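EpsJ (Vibrio vulnificus, PDB 2RET) is a pseudopilin of the type 2 secretion system that pairs with the pseudopilin EpsI and probably forms part of the pseudopilus, which serves protein export. Local coordinates at residues Leu119-Glu124 with Thr154-Gly159. Numbering follows the deposited sequence.
Sequences LSDVEE and TLKDYG
Val122 and Leu155 face each other as an antiparallel non-hydrogen-bonded pair, joining the start of strand 122-130 to the end of strand 148-155, just before the chain reverses into strand 159-166. This is one end of the two inner strands of the smaller antiparallel sheet of the pseudopilin fold, near the long N-terminal helix 10-32. Backbone bonds flank the pair: Glu123 N gives a short 2.7 Å bond to Thr154 O, and Lys156 N reaches Asp121 O at 3.1 Å, nearly straight at its hydrogen (171°). Asp121 O also takes a CA-H...O contact from Leu155. Leu155 and Val122 send their side chains to the same face of the sheet, where both are buried and Leu155 CD2 fits tightly against Val122 CG2 at 3.5 Å. The same methyl meets Leu119 CD2 at 4.0 Å, the two leucines crossing at about a right angle; Leu119 in turn rests on Arg17 and Glu20 of the helix. Beyond Leu155, Asp157 OD2 forms a salt bridge with Arg17, and Tyr158 OH is hydrogen-bonded to Glu12 of the EpsI chain, so the turn takes part in the contact between the two pseudopilins. Lys156, an exposed residue just past the strand, sets its CB 3.8 Å from Asp121 CB, and its aliphatic chain crosses the Glu123 side chain at about a right angle. With its CG beside the backbone N (chi1 -71°) and the chain extended beyond, Glu123 places its carboxylate between Lys156 and Thr154: OE2 lies 3.3 Å from Lys156 CE but 4.4 Å from NZ, too far for a salt bridge, while OE1 touches Thr154 CG2 at 3.5 Å.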
# COMPACT_ATOMS: atom_id res chain seq x y z
N LEU B 119 24.90 -11.44 -21.83
CA LEU B 119 24.63 -11.77 -23.22
C LEU B 119 25.81 -11.42 -24.13
O LEU B 119 26.19 -10.28 -24.26
CB LEU B 119 23.34 -11.04 -23.65
CG LEU B 119 22.56 -11.42 -24.89
CD1 LEU B 119 21.98 -12.80 -24.77
CD2 LEU B 119 21.46 -10.35 -25.06
N SER B 120 26.34 -12.45 -24.77
CA SER B 120 27.45 -12.33 -25.69
C SER B 120 26.95 -11.87 -27.05
O SER B 120 25.76 -11.88 -27.33
CB SER B 120 28.17 -13.67 -25.82
OG SER B 120 27.23 -14.62 -26.30
N ASP B 121 27.86 -11.42 -27.88
CA ASP B 121 27.54 -10.93 -29.21
C ASP B 121 26.42 -9.88 -29.24
O ASP B 121 25.45 -9.99 -30.01
CB ASP B 121 27.22 -12.10 -30.15
CG ASP B 121 28.47 -12.89 -30.55
OD1 ASP B 121 29.63 -12.45 -30.30
OD2 ASP B 121 28.28 -13.97 -31.13
N VAL B 122 26.60 -8.85 -28.41
CA VAL B 122 25.72 -7.68 -28.40
C VAL B 122 26.58 -6.53 -28.86
O VAL B 122 27.57 -6.23 -28.23
CB VAL B 122 25.11 -7.42 -27.00
CG1 VAL B 122 24.39 -6.08 -26.94
CG2 VAL B 122 24.13 -8.54 -26.65
N GLU B 123 26.25 -5.91 -29.97
CA GLU B 123 27.09 -4.85 -30.49
C GLU B 123 26.80 -3.51 -29.81
O GLU B 123 27.72 -2.73 -29.51
CB GLU B 123 26.88 -4.74 -32.01
CG GLU B 123 27.48 -5.93 -32.79
CD GLU B 123 26.96 -6.05 -34.21
OE1 GLU B 123 26.11 -5.22 -34.63
OE2 GLU B 123 27.42 -6.97 -34.92
N GLU B 124 25.52 -3.26 -29.55
CA GLU B 124 25.06 -1.94 -29.15
C GLU B 124 23.97 -2.10 -28.12
O GLU B 124 23.28 -3.12 -28.08
CB GLU B 124 24.54 -1.15 -30.37
CG GLU B 124 24.41 0.35 -30.11
CD GLU B 124 23.85 1.14 -31.29
OE1 GLU B 124 24.23 0.85 -32.47
OE2 GLU B 124 23.05 2.08 -31.04
N THR B 154 21.32 -4.58 -30.14
CA THR B 154 21.69 -5.01 -31.46
C THR B 154 22.57 -6.25 -31.25
O THR B 154 23.71 -6.17 -30.74
CB THR B 154 22.45 -3.90 -32.21
OG1 THR B 154 21.63 -2.72 -32.23
CG2 THR B 154 22.86 -4.34 -33.71
N LEU B 155 21.99 -7.40 -31.59
CA LEU B 155 22.66 -8.67 -31.57
C LEU B 155 23.30 -8.96 -32.94
O LEU B 155 22.75 -8.64 -33.99
CB LEU B 155 21.69 -9.79 -31.19
CG LEU B 155 20.80 -9.70 -29.95
CD1 LEU B 155 20.33 -11.10 -29.51
CD2 LEU B 155 21.45 -8.93 -28.81
N LYS B 156 24.47 -9.58 -32.89
CA LYS B 156 25.22 -9.97 -34.07
C LYS B 156 24.43 -10.90 -34.99
O LYS B 156 24.47 -10.77 -36.21
CB LYS B 156 26.50 -10.69 -33.63
CG LYS B 156 27.62 -9.75 -33.17
CD LYS B 156 29.01 -10.17 -33.80
CE LYS B 156 29.92 -8.96 -34.17
NZ LYS B 156 31.09 -9.36 -35.10
N ASP B 157 23.71 -11.81 -34.37
CA ASP B 157 22.93 -12.82 -35.06
C ASP B 157 21.49 -12.34 -35.33
O ASP B 157 21.02 -12.34 -36.45
CB ASP B 157 22.97 -14.16 -34.31
CG ASP B 157 22.80 -14.03 -32.79
OD1 ASP B 157 22.60 -12.92 -32.24
OD2 ASP B 157 22.88 -15.07 -32.11
N TYR B 158 20.78 -11.91 -34.31
CA TYR B 158 19.35 -11.59 -34.46
C TYR B 158 19.05 -10.15 -34.93
O TYR B 158 17.92 -9.87 -35.36
CB TYR B 158 18.63 -11.92 -33.15
CG TYR B 158 18.53 -13.41 -32.94
CD1 TYR B 158 17.73 -14.18 -33.76
CD2 TYR B 158 19.23 -14.06 -31.93
CE1 TYR B 158 17.62 -15.54 -33.59
CE2 TYR B 158 19.13 -15.45 -31.74
CZ TYR B 158 18.31 -16.17 -32.57
OH TYR B 158 18.17 -17.56 -32.43
N GLY B 159 20.06 -9.27 -34.90
CA GLY B 159 19.87 -7.84 -35.18
C GLY B 159 19.25 -7.10 -33.99
O GLY B 159 19.43 -7.48 -32.83